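Mannan endo-1,6-alpha-mannosidase (Chaetomium thermophilum, PDB 6RY0) probably hydrolyses alpha-1,6-mannosidic linkages as a family 76 glycosidase and, as Dfg5, probably transfers GPI-anchored glycoproteins into the fungal cell wall. Local coordinates at residues 28-33 and 37-42; 97-102 and 144-149; 128-133 and 182-187; 240-245 and 288-293; 333-336 and 340-343. All coordinates share one frame; numbering follows the deposited sequence. Where two conformers were deposited one is given.

Contact 1: 28-33 and 37-42; sequences YKIDTK and LESART
The hydroxyl of Ser39 donates a hydrogen bond to the backbone carbonyl of Lys29, with OG 2.7 Å from O. It approaches tilted 32° from the carbonyl plane. The bond is possible because OG sits anti to the serine carbonyl carbon (chi1 -69°), reaching from helix 33-48 toward the preceding loop. A water links the same two residues a second time. It accepts from Lys29 N at 3.0 Å and donates to Ser39 OG at 3.2 Å. The remaining polar bond is a helical one in the first turn, from Leu37 N to Lys33 O at 2.9 Å.

Van der Waals contacts extend this grip. Tyr28 CD1 lies 3.7 Å from Ser39 CB. Farther out, Thr42 CG2 meets the edge of the ring and is 3.4 Å from Tyr28 OH. The Tyr28 side chain also touches Leu43 and, on helix 342-358, Val357. Lys33 and Leu37 run side by side and point the same way. With an alanine in place of Tyr28, a gap would probably open between the loop and helix 33-48, and Thr42 CG2 would be likely to lose its packing partner.

Thr32 caps the helix start through a bond to Glu35 N. The chemistry implies a loop folded back on its own helix: a serine hydroxyl and a water hold its backbone, and an aromatic ring packs beside it.

Contact 2: 97-102 and 144-149; sequences SYNHVI and KFPNPP
Phe145 reaches Asn99 because its CG is anti to the backbone N (chi1 -168°), which carries the ring out of the 144-149 loop until its end meets helix 99-108. Asn99 has its CG anti to the carbonyl carbon (chi1 -73°), and this places the amide beside the ring. The two side chains slide past each other in opposite directions. Their flat groups are steeply turned, with amide and ring planes 68° apart.

The closest approach is at the ring edge. Asn99 OD1 lies near the ring plane, 3.4 Å from Phe145 CE1. Asn99 CB is 4.0 Å from the same carbon. The next ring atom, CZ, is 3.8 Å from the backbone O of Asn99.

One turn on, Ile102 adds an apolar contact. Its CG2 is 3.9 Å from Phe145 CZ, and the two side chains cross at about a right angle. Ile102 also packs on Met83, Tyr86 and Val87 of helix 76-93. Pro146 makes a looser contact, with CD 4.2 Å from Asn99 ND2.

The loop leaves helix 127-142 through a Schellman motif at Lys144. It is held farther along by a bond from Trp155 NE1 to Pro146 O.

No hydrogen bond crosses between the two segments. The contact rests on one buried ring that presents its edge to an amide oxygen and also touches a helix-borne isoleucine. The electron-poor C-H rim of the ring would probably favour the oxygen, but only weakly, so shape and apolar packing are likely to do most of the holding.

Contact 3: 128-133 and 182-187; sequences DDQGFW and WQIPPT
Trp182 NE1 donates a hydrogen bond to Asp128 OD2 at 3.1 Å, with an N-H...O angle of 151°. The acceptor lies near the indole plane. Seen from the aspartate, the donor comes from above the carboxylate, 41° out of its plane. Asp128 CG lies between the backbone N and the carbonyl carbon (chi1 52°), and this swings the carboxylate toward the indole edge. A second touch is apolar against polar: Ile184 CD1 is 3.6 Å from Gln130 OE1.

Next come the groups that set these in place. Gln183 NE2 lies 3.3 Å above the Trp182 ring plane, over its centre. The same NE2 donates to a water at 3.1 Å. Gln130 has its polar partners outside the two segments: NE2 bonds to Thr165 OG1 and Asp115 O, and OE1 accepts from Arg171 and Gln166. Backbone bonds between Trp182 and Asn127 and between Ile184 and Leu125 tie the loop to the start of helix 127-142 and the residues before it.

Asp129, next to Asp128, binds a calcium ion in another structure of this protein, though none is bound to it here. Two consecutive aspartates on a helix of an alpha/alpha barrel are a hallmark of glycoside hydrolase family 76.

Contact 4: 240-245 and 288-293; sequences WAVYDG and DNLLTG
A water bridges Trp240 and Leu290, donating to Trp240 O at 2.8 Å and to Leu290 O at 2.9 Å. Both of its protons are used to join the loop backbone to helix 281-298. Within the helix, Asp288 O takes two donors, Thr292 N and Thr292 OG1, from opposite faces of its plane.

The indole supplies the main packing. With CG anti to the carbonyl carbon (chi1 -71°), the indole turns its face to Asn289. Asn289 CB sits over that face in a CH-pi contact, 3.6 Å from the centroid of the five-membered ring and 18° off the ring normal. The Asn289 amide plane is turned 34° from the ring plane. Leu290 meets the ring edge instead, with CG 3.8 Å from Trp240 CE3. The same leucine turns CD2 to Val242 CG2 at 3.9 Å.

Gly293 lets the backbones come close: a CB there would be only 3.2 Å from Trp240 O. Tyr230 also meets the indole, and Val242 packs on helix 261-278.

Putting a serine in place of Trp240 would probably leave Asn289 CB without its aromatic face and open a gap beside Leu290.

A loop tryptophan packed against the side of a helix in this way is in keeping with an alpha/alpha barrel, where connecting loops pack on neighbouring helices.

Contact 5: 333-336 and 340-343; sequences VVTQ and HTKD
Thr335 and Lys342 face each other across the tight turn that joins helix 323-337 to helix 342-358. The chain passes through a 3-10 segment on the way. The helix end and the next helix start lie close, with Thr335 CA 4.6 Å from Lys342 CA.

Packing across the turn is by small groups. Thr335 CG2 is 3.9 Å from Lys342 CA, and Thr335 CB is 4.2 Å from Lys342 CB. Thr335 CG2 also lies 4.1 Å from Thr341 OG1. Val334 CG1 approaches that same OG1 to 3.6 Å, and the valine and threonine side chains cross at about a right angle.

Both threonines turn their hydroxyls back to the carbonyl three residues earlier. In each, OG1 stands between the backbone N and the carbonyl carbon (chi1 74° for Thr335 and 67° for Thr341). Thr335 OG1 bonds to Ala332 O, and Thr341 OG1 bonds to Ala338 O. Buried hydroxyls are thus satisfied locally, and the carbon side of Thr335 is turned to the neighbouring segment.

Lys342 is exposed, and its NZ turns off to a salt bridge with Asp343 OD1 at 3.3 Å, whose hydrogen bond is weak. Val334 continues the core onto Leu268 and Ala272 of helix 261-278, while Thr341 packs on helix 281-298. The turn joins two consecutive helices, as in the helical hairpins from which the alpha/alpha barrel of family 76 is built.

Contacts 1, 2, 4 and 5 open in that order along the chain. Contact 3 crosses contact 2, because helix 127-142 leads into the 144-149 loop before the 182-187 loop is reached. Contacts 4 and 5 touch: Asp288 OD1 lies 2.7 Å from His340 NE2, a probable hydrogen bond, and Leu291 packs on Thr341. Their centres are 17 Å apart. Contacts 1 and 3 lie on opposite sides of the chain's centre, with centres 36 Å apart. Contact 1 meets helix 342-358, whose first residues belong to contact 5, so that helix relates the N-terminal loop to a late turn. Together the contacts tie loops and turns to helices around the helical barrel.

Contact 1: 28-33 and 37-42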
# COMPACT_ATOMS: atom_id res chain seq x y z
N TYR A 28 25.24 -4.23 -2.29
CA TYR A 28 24.54 -3.60 -3.39
C TYR A 28 25.14 -2.25 -3.75
O TYR A 28 25.51 -1.49 -2.86
CB TYR A 28 23.08 -3.42 -3.03
CG TYR A 28 22.32 -4.73 -2.94
CD1 TYR A 28 22.21 -5.54 -4.06
CD2 TYR A 28 21.77 -5.18 -1.75
CE1 TYR A 28 21.51 -6.75 -3.98
CE2 TYR A 28 21.09 -6.39 -1.68
CZ TYR A 28 20.95 -7.15 -2.80
OH TYR A 28 20.26 -8.36 -2.78
N LYS A 29 25.22 -1.99 -5.05
CA LYS A 29 25.63 -0.71 -5.59
C LYS A 29 24.42 -0.01 -6.19
O LYS A 29 23.60 -0.63 -6.86
CB LYS A 29 26.69 -0.91 -6.68
CG LYS A 29 28.06 -1.27 -6.14
CD LYS A 29 29.02 -1.60 -7.28
CE LYS A 29 30.46 -1.54 -6.86
NZ LYS A 29 30.77 -2.34 -5.66
N ILE A 30 24.34 1.30 -5.99
CA ILE A 30 23.19 2.05 -6.47
C ILE A 30 23.60 3.42 -7.05
O ILE A 30 22.85 4.40 -6.95
CB ILE A 30 22.10 2.25 -5.39
CG1 ILE A 30 22.66 2.85 -4.12
CG2 ILE A 30 21.38 0.90 -5.11
CD1 ILE A 30 21.61 3.41 -3.18
N ASP A 31 24.79 3.51 -7.66
CA ASP A 31 25.30 4.81 -8.12
C ASP A 31 25.16 5.04 -9.61
O ASP A 31 25.64 6.05 -10.13
CB ASP A 31 26.76 4.96 -7.71
CG ASP A 31 26.90 5.10 -6.25
OD1 ASP A 31 26.03 5.77 -5.65
OD2 ASP A 31 27.85 4.51 -5.69
N THR A 32 24.60 4.14 -10.36
CA THR A 32 24.23 4.45 -11.72
C THR A 32 22.92 3.75 -11.96
O THR A 32 22.53 2.87 -11.18
CB THR A 32 25.26 3.90 -12.72
OG1 THR A 32 25.19 2.46 -12.68
CG2 THR A 32 26.68 4.36 -12.41
N LYS A 33 22.28 4.08 -13.08
CA LYS A 33 21.05 3.43 -13.47
C LYS A 33 21.28 1.96 -13.58
O LYS A 33 20.49 1.17 -13.07
CB LYS A 33 20.51 4.01 -14.78
CG LYS A 33 19.18 3.40 -15.24
CD LYS A 33 18.81 3.85 -16.63
CE LYS A 33 17.37 3.52 -16.97
NZ LYS A 33 17.06 3.83 -18.37
N LEU A 37 19.51 -1.00 -11.42
CA LEU A 37 18.78 -2.09 -12.07
C LEU A 37 19.27 -3.44 -11.62
O LEU A 37 18.45 -4.33 -11.35
CB LEU A 37 18.87 -1.98 -13.59
CG LEU A 37 18.03 -0.89 -14.23
CD1 LEU A 37 18.53 -0.62 -15.66
CD2 LEU A 37 16.59 -1.31 -14.26
N GLU A 38 20.59 -3.61 -11.54
CA GLU A 38 21.12 -4.89 -11.10
C GLU A 38 20.76 -5.17 -9.64
O GLU A 38 20.39 -6.29 -9.29
CB GLU A 38 22.64 -4.96 -11.29
CG GLU A 38 23.28 -6.24 -10.74
CD GLU A 38 24.78 -6.32 -10.91
OE1 GLU A 38 25.26 -5.91 -12.00
OE2 GLU A 38 25.47 -6.83 -9.96
N SER A 39 20.94 -4.18 -8.77
CA SER A 39 20.58 -4.36 -7.37
C SER A 39 19.09 -4.71 -7.23
O SER A 39 18.73 -5.62 -6.49
CB SER A 39 20.92 -3.13 -6.58
OG SER A 39 22.33 -3.00 -6.49
N ALA A 40 18.24 -3.98 -7.95
CA ALA A 40 16.81 -4.27 -7.89
C ALA A 40 16.50 -5.67 -8.38
O ALA A 40 15.64 -6.35 -7.79
CB ALA A 40 16.04 -3.22 -8.70
N ARG A 41 17.17 -6.13 -9.43
CA ARG A 41 16.90 -7.47 -9.91
C ARG A 41 17.28 -8.52 -8.88
O ARG A 41 16.55 -9.50 -8.67
CB ARG A 41 17.64 -7.69 -11.23
CG ARG A 41 17.18 -8.90 -11.97
CD ARG A 41 17.88 -9.10 -13.28
NE ARG A 41 19.08 -9.92 -13.12
CZ ARG A 41 19.10 -11.24 -12.89
NH1 ARG A 41 17.97 -11.96 -12.79
NH2 ARG A 41 20.27 -11.86 -12.74
N THR A 42 18.39 -8.32 -8.19
CA THR A 42 18.80 -9.27 -7.16
C THR A 42 17.88 -9.21 -5.96
O THR A 42 17.52 -10.25 -5.39
CB THR A 42 20.27 -9.01 -6.77
OG1 THR A 42 21.09 -9.04 -7.94
CG2 THR A 42 20.76 -10.00 -5.74
O HOH W 1 25.14 -4.47 -6.75

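Contact 2: 97-102 and 144-149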
# COMPACT_ATOMS: atom_id res chain seq x y z
N SER A 97 10.22 -10.56 -15.72
CA SER A 97 10.46 -11.95 -15.30
C SER A 97 9.38 -12.55 -14.41
O SER A 97 9.08 -13.73 -14.52
CB SER A 97 11.80 -12.05 -14.57
OG SER A 97 12.87 -11.73 -15.44
N TYR A 98 8.86 -11.76 -13.48
CA TYR A 98 7.89 -12.24 -12.51
C TYR A 98 6.44 -11.95 -12.88
O TYR A 98 5.55 -12.30 -12.12
CB TYR A 98 8.22 -11.69 -11.10
CG TYR A 98 9.62 -12.04 -10.69
CD1 TYR A 98 9.97 -13.34 -10.36
CD2 TYR A 98 10.62 -11.07 -10.67
CE1 TYR A 98 11.28 -13.68 -10.03
CE2 TYR A 98 11.95 -11.41 -10.35
CZ TYR A 98 12.26 -12.72 -10.03
OH TYR A 98 13.54 -13.10 -9.67
N ASN A 99 6.20 -11.34 -14.04
CA ASN A 99 4.85 -10.90 -14.36
C ASN A 99 3.82 -12.03 -14.36
O ASN A 99 2.70 -11.85 -13.88
CB ASN A 99 4.79 -10.14 -15.69
CG ASN A 99 5.40 -8.76 -15.60
OD1 ASN A 99 5.86 -8.32 -14.57
ND2 ASN A 99 5.39 -8.07 -16.74
N HIS A 100 4.18 -13.20 -14.87
CA HIS A 100 3.24 -14.32 -14.91
C HIS A 100 2.86 -14.78 -13.51
O HIS A 100 1.69 -15.06 -13.23
CB HIS A 100 3.79 -15.48 -15.77
CG HIS A 100 5.00 -16.18 -15.21
ND1 HIS A 100 6.27 -15.63 -15.20
CD2 HIS A 100 5.14 -17.45 -14.74
CE1 HIS A 100 7.12 -16.51 -14.70
NE2 HIS A 100 6.47 -17.62 -14.43
N VAL A 101 3.85 -14.86 -12.64
CA VAL A 101 3.62 -15.28 -11.26
C VAL A 101 2.70 -14.29 -10.54
O VAL A 101 1.81 -14.68 -9.78
CB VAL A 101 5.01 -15.37 -10.52
CG1 VAL A 101 4.84 -15.58 -9.04
CG2 VAL A 101 5.89 -16.45 -11.13
N ILE A 102 2.92 -13.01 -10.79
CA ILE A 102 2.15 -11.96 -10.15
C ILE A 102 0.72 -11.93 -10.69
O ILE A 102 -0.22 -11.80 -9.91
CB ILE A 102 2.89 -10.63 -10.30
CG1 ILE A 102 4.28 -10.71 -9.63
CG2 ILE A 102 2.05 -9.47 -9.78
CD1 ILE A 102 4.29 -11.01 -8.15
N LYS A 144 -0.16 -0.13 -16.73
CA LYS A 144 -0.36 -0.89 -17.96
C LYS A 144 0.20 -2.31 -17.83
O LYS A 144 0.72 -2.88 -18.77
CB LYS A 144 0.17 -0.14 -19.18
CG LYS A 144 -0.49 1.18 -19.38
CD LYS A 144 0.03 1.97 -20.57
CE LYS A 144 -0.23 1.32 -21.88
NZ LYS A 144 0.20 2.27 -22.93
N PHE A 145 0.08 -2.86 -16.62
CA PHE A 145 0.47 -4.26 -16.39
C PHE A 145 -0.36 -5.13 -17.34
O PHE A 145 -1.55 -4.89 -17.52
CB PHE A 145 0.22 -4.59 -14.92
CG PHE A 145 0.81 -5.88 -14.43
CD1 PHE A 145 2.17 -6.03 -14.34
CD2 PHE A 145 0.01 -6.89 -13.98
CE1 PHE A 145 2.73 -7.19 -13.86
CE2 PHE A 145 0.55 -8.04 -13.49
CZ PHE A 145 1.91 -8.19 -13.44
N PRO A 146 0.24 -6.17 -17.93
CA PRO A 146 -0.54 -6.95 -18.90
C PRO A 146 -1.88 -7.41 -18.37
O PRO A 146 -2.03 -7.80 -17.21
CB PRO A 146 0.39 -8.14 -19.20
CG PRO A 146 1.77 -7.55 -19.03
CD PRO A 146 1.64 -6.61 -17.86
N ASN A 147 -2.87 -7.36 -19.24
CA ASN A 147 -4.23 -7.70 -18.85
C ASN A 147 -4.40 -9.18 -18.63
O ASN A 147 -3.86 -9.99 -19.39
CB ASN A 147 -5.21 -7.27 -19.93
CG ASN A 147 -5.33 -5.78 -20.08
OD1 ASN A 147 -5.14 -5.01 -19.12
ND2 ASN A 147 -5.68 -5.34 -21.27
N PRO A 148 -5.23 -9.57 -17.67
CA PRO A 148 -5.68 -10.96 -17.55
C PRO A 148 -6.40 -11.41 -18.79
O PRO A 148 -6.85 -10.58 -19.58
CB PRO A 148 -6.67 -10.93 -16.37
CG PRO A 148 -6.23 -9.72 -15.56
CD PRO A 148 -5.84 -8.73 -16.63
N PRO A 149 -6.56 -12.73 -18.97
CA PRO A 149 -7.34 -13.25 -20.09
C PRO A 149 -8.73 -12.64 -20.15
O PRO A 149 -9.29 -12.13 -19.17
CB PRO A 149 -7.39 -14.75 -19.81
CG PRO A 149 -6.09 -15.02 -19.08
CD PRO A 149 -5.99 -13.83 -18.16

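Contact 3: 128-133 and 182-187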
# COMPACT_ATOMS: atom_id res chain seq x y z
N ASP A 128 -9.05 -2.37 5.17
CA ASP A 128 -7.66 -2.18 4.77
C ASP A 128 -7.11 -3.40 4.01
O ASP A 128 -6.42 -3.24 3.01
CB ASP A 128 -6.76 -1.86 5.99
CG ASP A 128 -6.88 -2.85 7.17
OD1 ASP A 128 -7.88 -3.57 7.30
OD2 ASP A 128 -5.92 -2.93 7.97
N ASP A 129 -7.40 -4.60 4.48
CA ASP A 129 -6.90 -5.78 3.79
C ASP A 129 -7.42 -5.83 2.36
O ASP A 129 -6.67 -6.01 1.40
CB ASP A 129 -7.30 -7.07 4.52
CG ASP A 129 -6.93 -7.07 5.95
OD1 ASP A 129 -7.73 -6.64 6.76
OD2 ASP A 129 -5.84 -7.47 6.29
N GLN A 130 -8.73 -5.68 2.22
CA GLN A 130 -9.37 -5.65 0.91
C GLN A 130 -8.82 -4.47 0.09
O GLN A 130 -8.54 -4.60 -1.11
CB GLN A 130 -10.89 -5.52 1.08
CG GLN A 130 -11.63 -5.58 -0.22
CD GLN A 130 -13.04 -5.03 -0.16
OE1 GLN A 130 -13.38 -4.25 0.74
NE2 GLN A 130 -13.87 -5.41 -1.13
N GLY A 131 -8.66 -3.33 0.75
CA GLY A 131 -8.16 -2.15 0.10
C GLY A 131 -6.80 -2.32 -0.49
O GLY A 131 -6.57 -1.83 -1.60
N PHE A 132 -5.88 -2.99 0.21
CA PHE A 132 -4.54 -3.18 -0.35
C PHE A 132 -4.57 -4.00 -1.63
O PHE A 132 -3.82 -3.71 -2.57
CB PHE A 132 -3.59 -3.76 0.67
CG PHE A 132 -2.86 -2.73 1.44
CD1 PHE A 132 -1.66 -2.24 0.98
CD2 PHE A 132 -3.37 -2.22 2.63
CE1 PHE A 132 -0.98 -1.24 1.68
CE2 PHE A 132 -2.70 -1.21 3.30
CZ PHE A 132 -1.51 -0.74 2.79
N TRP A 133 -5.42 -5.03 -1.70
CA TRP A 133 -5.58 -5.77 -2.95
C TRP A 133 -6.17 -4.88 -4.03
O TRP A 133 -5.71 -4.91 -5.17
CB TRP A 133 -6.45 -7.01 -2.73
CG TRP A 133 -5.74 -8.13 -2.04
CD1 TRP A 133 -5.77 -8.45 -0.73
CD2 TRP A 133 -4.88 -9.10 -2.66
NE1 TRP A 133 -4.98 -9.57 -0.49
CE2 TRP A 133 -4.44 -9.99 -1.68
CE3 TRP A 133 -4.44 -9.28 -3.97
CZ2 TRP A 133 -3.58 -11.06 -1.97
CZ3 TRP A 133 -3.60 -10.34 -4.26
CH2 TRP A 133 -3.18 -11.21 -3.27
N TRP A 182 -12.83 -0.50 10.72
CA TRP A 182 -11.69 -1.30 10.34
C TRP A 182 -12.12 -2.58 9.64
O TRP A 182 -11.59 -2.94 8.59
CB TRP A 182 -10.88 -1.60 11.59
CG TRP A 182 -9.63 -2.34 11.37
CD1 TRP A 182 -8.91 -2.47 10.22
CD2 TRP A 182 -8.91 -3.01 12.37
NE1 TRP A 182 -7.75 -3.19 10.45
CE2 TRP A 182 -7.75 -3.55 11.78
CE3 TRP A 182 -9.14 -3.24 13.73
CZ2 TRP A 182 -6.83 -4.29 12.50
CZ3 TRP A 182 -8.24 -3.95 14.44
CH2 TRP A 182 -7.10 -4.49 13.83
N GLN A 183 -13.04 -3.31 10.27
CA GLN A 183 -13.49 -4.61 9.82
C GLN A 183 -14.75 -4.56 8.99
O GLN A 183 -15.59 -3.68 9.16
CB GLN A 183 -13.69 -5.51 11.01
CG GLN A 183 -12.42 -5.72 11.85
CD GLN A 183 -11.33 -6.41 11.04
OE1 GLN A 183 -11.57 -7.46 10.44
NE2 GLN A 183 -10.18 -5.76 10.91
N ILE A 184 -14.87 -5.53 8.08
CA ILE A 184 -16.06 -5.68 7.26
C ILE A 184 -17.15 -6.48 7.98
O ILE A 184 -18.27 -6.03 8.10
CB ILE A 184 -15.70 -6.21 5.84
CG1 ILE A 184 -14.88 -5.16 5.09
CG2 ILE A 184 -16.97 -6.58 5.07
CD1 ILE A 184 -14.11 -5.72 3.93
N PRO A 185 -16.82 -7.67 8.51
CA PRO A 185 -17.86 -8.42 9.23
C PRO A 185 -18.17 -7.81 10.61
O PRO A 185 -17.25 -7.58 11.40
CB PRO A 185 -17.23 -9.83 9.37
CG PRO A 185 -16.08 -9.87 8.41
CD PRO A 185 -15.57 -8.45 8.40
N PRO A 186 -19.47 -7.57 10.92
CA PRO A 186 -19.77 -6.95 12.22
C PRO A 186 -19.33 -7.77 13.42
O PRO A 186 -19.15 -7.21 14.49
CB PRO A 186 -21.30 -6.81 12.19
CG PRO A 186 -21.59 -6.57 10.78
CD PRO A 186 -20.66 -7.55 10.05
N THR A 187 -19.15 -9.07 13.23
CA THR A 187 -18.69 -9.93 14.31
C THR A 187 -17.15 -10.07 14.39
O THR A 187 -16.66 -10.75 15.29
CB THR A 187 -19.33 -11.34 14.20
OG1 THR A 187 -19.08 -11.88 12.90
CG2 THR A 187 -20.83 -11.25 14.41
O HOH W 2 -7.64 -5.73 9.13

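Contact 4: 240-245 and 288-293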
# COMPACT_ATOMS: atom_id res chain seq x y z
N TRP A 240 -0.54 18.26 11.27
CA TRP A 240 -0.73 17.35 10.16
C TRP A 240 -0.06 16.00 10.36
O TRP A 240 0.07 15.23 9.41
CB TRP A 240 -0.40 18.00 8.81
CG TRP A 240 -1.45 19.01 8.45
CD1 TRP A 240 -1.71 20.21 9.06
CD2 TRP A 240 -2.49 18.86 7.48
NE1 TRP A 240 -2.82 20.81 8.51
CE2 TRP A 240 -3.30 20.00 7.53
CE3 TRP A 240 -2.81 17.85 6.57
CZ2 TRP A 240 -4.40 20.17 6.69
CZ3 TRP A 240 -3.91 18.03 5.75
CH2 TRP A 240 -4.68 19.18 5.82
N ALA A 241 0.27 15.67 11.61
CA ALA A 241 0.46 14.28 11.98
C ALA A 241 -0.81 13.49 11.67
O ALA A 241 -1.91 14.03 11.68
CB ALA A 241 0.75 14.18 13.47
N VAL A 242 -0.64 12.19 11.43
CA VAL A 242 -1.75 11.32 11.08
C VAL A 242 -1.78 10.15 12.05
O VAL A 242 -0.88 9.28 12.06
CB VAL A 242 -1.67 10.86 9.62
CG1 VAL A 242 -2.86 9.94 9.30
CG2 VAL A 242 -1.66 12.07 8.68
N TYR A 243 -2.78 10.17 12.92
CA TYR A 243 -2.94 9.22 13.99
C TYR A 243 -3.64 7.94 13.50
O TYR A 243 -4.00 7.82 12.34
CB TYR A 243 -3.73 9.89 15.12
CG TYR A 243 -3.08 11.18 15.60
CD1 TYR A 243 -1.75 11.21 15.96
CD2 TYR A 243 -3.81 12.35 15.65
CE1 TYR A 243 -1.16 12.39 16.38
CE2 TYR A 243 -3.24 13.53 16.07
CZ TYR A 243 -1.89 13.55 16.43
OH TYR A 243 -1.26 14.70 16.86
N ASP A 244 -3.79 6.99 14.40
CA ASP A 244 -4.18 5.65 13.99
C ASP A 244 -5.68 5.40 13.94
O ASP A 244 -6.13 4.67 13.06
CB ASP A 244 -3.52 4.60 14.90
CG ASP A 244 -3.59 3.22 14.29
OD1 ASP A 244 -2.85 3.04 13.28
OD2 ASP A 244 -4.38 2.35 14.73
N GLY A 245 -6.46 5.94 14.84
CA GLY A 245 -7.90 5.66 14.86
C GLY A 245 -8.53 5.96 16.21
O GLY A 245 -7.87 6.53 17.08
N ASP A 288 1.04 19.60 0.52
CA ASP A 288 2.21 20.26 1.11
C ASP A 288 2.24 20.06 2.63
O ASP A 288 3.31 19.81 3.19
CB ASP A 288 2.19 21.74 0.76
CG ASP A 288 2.42 22.00 -0.72
OD1 ASP A 288 2.90 21.09 -1.42
OD2 ASP A 288 2.15 23.15 -1.14
N ASN A 289 1.10 20.16 3.29
CA ASN A 289 1.03 19.97 4.73
C ASN A 289 1.32 18.53 5.13
O ASN A 289 2.07 18.31 6.08
CB ASN A 289 -0.33 20.42 5.26
CG ASN A 289 -0.44 21.93 5.40
OD1 ASN A 289 0.53 22.60 5.70
ND2 ASN A 289 -1.63 22.45 5.22
N LEU A 290 0.73 17.57 4.43
CA LEU A 290 1.01 16.18 4.73
C LEU A 290 2.49 15.89 4.52
O LEU A 290 3.11 15.18 5.33
CB LEU A 290 0.17 15.25 3.87
CG LEU A 290 -1.31 15.19 4.27
CD1 LEU A 290 -2.15 14.62 3.15
CD2 LEU A 290 -1.52 14.39 5.56
N LEU A 291 3.07 16.39 3.44
CA LEU A 291 4.48 16.16 3.14
C LEU A 291 5.38 16.77 4.21
O LEU A 291 6.34 16.14 4.67
CB LEU A 291 4.79 16.71 1.77
CG LEU A 291 6.24 16.55 1.30
CD1 LEU A 291 6.75 15.11 1.40
CD2 LEU A 291 6.39 17.09 -0.11
N THR A 292 5.09 18.00 4.62
CA THR A 292 5.85 18.62 5.69
C THR A 292 5.85 17.73 6.93
O THR A 292 6.89 17.48 7.54
CB THR A 292 5.32 20.01 6.01
OG1 THR A 292 5.50 20.83 4.85
CG2 THR A 292 5.98 20.66 7.21
N GLY A 293 4.68 17.23 7.29
CA GLY A 293 4.58 16.37 8.45
C GLY A 293 5.39 15.09 8.30
O GLY A 293 6.07 14.67 9.25
O HOH W 3 2.03 14.12 7.81

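Contact 5: 333-336 and 340-343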
# COMPACT_ATOMS: atom_id res chain seq x y z
N VAL A 333 5.81 8.12 -6.51
CA VAL A 333 4.72 8.44 -7.44
C VAL A 333 4.20 9.87 -7.22
O VAL A 333 3.87 10.56 -8.19
CB VAL A 333 3.60 7.39 -7.35
CG1 VAL A 333 2.34 7.86 -8.06
CG2 VAL A 333 4.09 6.09 -7.93
N VAL A 334 4.17 10.34 -5.96
CA VAL A 334 3.77 11.70 -5.68
C VAL A 334 4.61 12.69 -6.50
O VAL A 334 4.10 13.69 -6.97
CB VAL A 334 3.82 11.99 -4.18
CG1 VAL A 334 3.72 13.48 -3.86
CG2 VAL A 334 2.73 11.20 -3.47
N THR A 335 5.90 12.41 -6.68
CA THR A 335 6.74 13.34 -7.44
C THR A 335 6.35 13.42 -8.91
O THR A 335 6.69 14.40 -9.58
CB THR A 335 8.24 13.02 -7.34
OG1 THR A 335 8.60 11.87 -8.11
CG2 THR A 335 8.65 12.91 -5.92
N GLN A 336 5.67 12.38 -9.44
CA GLN A 336 5.23 12.39 -10.82
C GLN A 336 3.92 13.15 -11.00
O GLN A 336 3.76 13.90 -11.95
CB GLN A 336 5.04 10.98 -11.33
CG GLN A 336 6.25 10.11 -11.28
CD GLN A 336 5.94 8.73 -11.80
OE1 GLN A 336 5.05 8.08 -11.29
NE2 GLN A 336 6.63 8.30 -12.85
N HIS A 340 5.65 19.58 -8.24
CA HIS A 340 6.25 20.60 -7.40
C HIS A 340 6.89 20.02 -6.15
O HIS A 340 7.68 20.72 -5.51
CB HIS A 340 5.24 21.67 -7.05
CG HIS A 340 4.29 21.27 -5.97
ND1 HIS A 340 3.18 20.48 -6.20
CD2 HIS A 340 4.28 21.57 -4.66
CE1 HIS A 340 2.54 20.31 -5.07
NE2 HIS A 340 3.18 20.96 -4.12
N THR A 341 6.58 18.77 -5.80
CA THR A 341 7.15 18.12 -4.63
C THR A 341 8.49 17.44 -4.90
O THR A 341 9.10 16.94 -3.95
CB THR A 341 6.21 17.05 -4.07
OG1 THR A 341 6.10 15.96 -4.98
CG2 THR A 341 4.86 17.61 -3.70
N LYS A 342 8.92 17.37 -6.15
CA LYS A 342 10.02 16.50 -6.52
C LYS A 342 11.29 16.76 -5.70
O LYS A 342 11.92 15.82 -5.19
CB LYS A 342 10.27 16.59 -8.02
CG LYS A 342 11.34 15.70 -8.53
CD LYS A 342 11.59 15.91 -10.03
CE LYS A 342 13.04 15.57 -10.44
NZ LYS A 342 14.03 16.53 -9.84
N ASP A 343 11.68 18.01 -5.57
CA ASP A 343 12.94 18.31 -4.89
C ASP A 343 12.86 18.17 -3.38
O ASP A 343 13.89 18.06 -2.73
CB ASP A 343 13.43 19.71 -5.26
CG ASP A 343 13.83 19.84 -6.73
OD1 ASP A 343 14.07 18.81 -7.41
OD2 ASP A 343 13.93 20.98 -7.20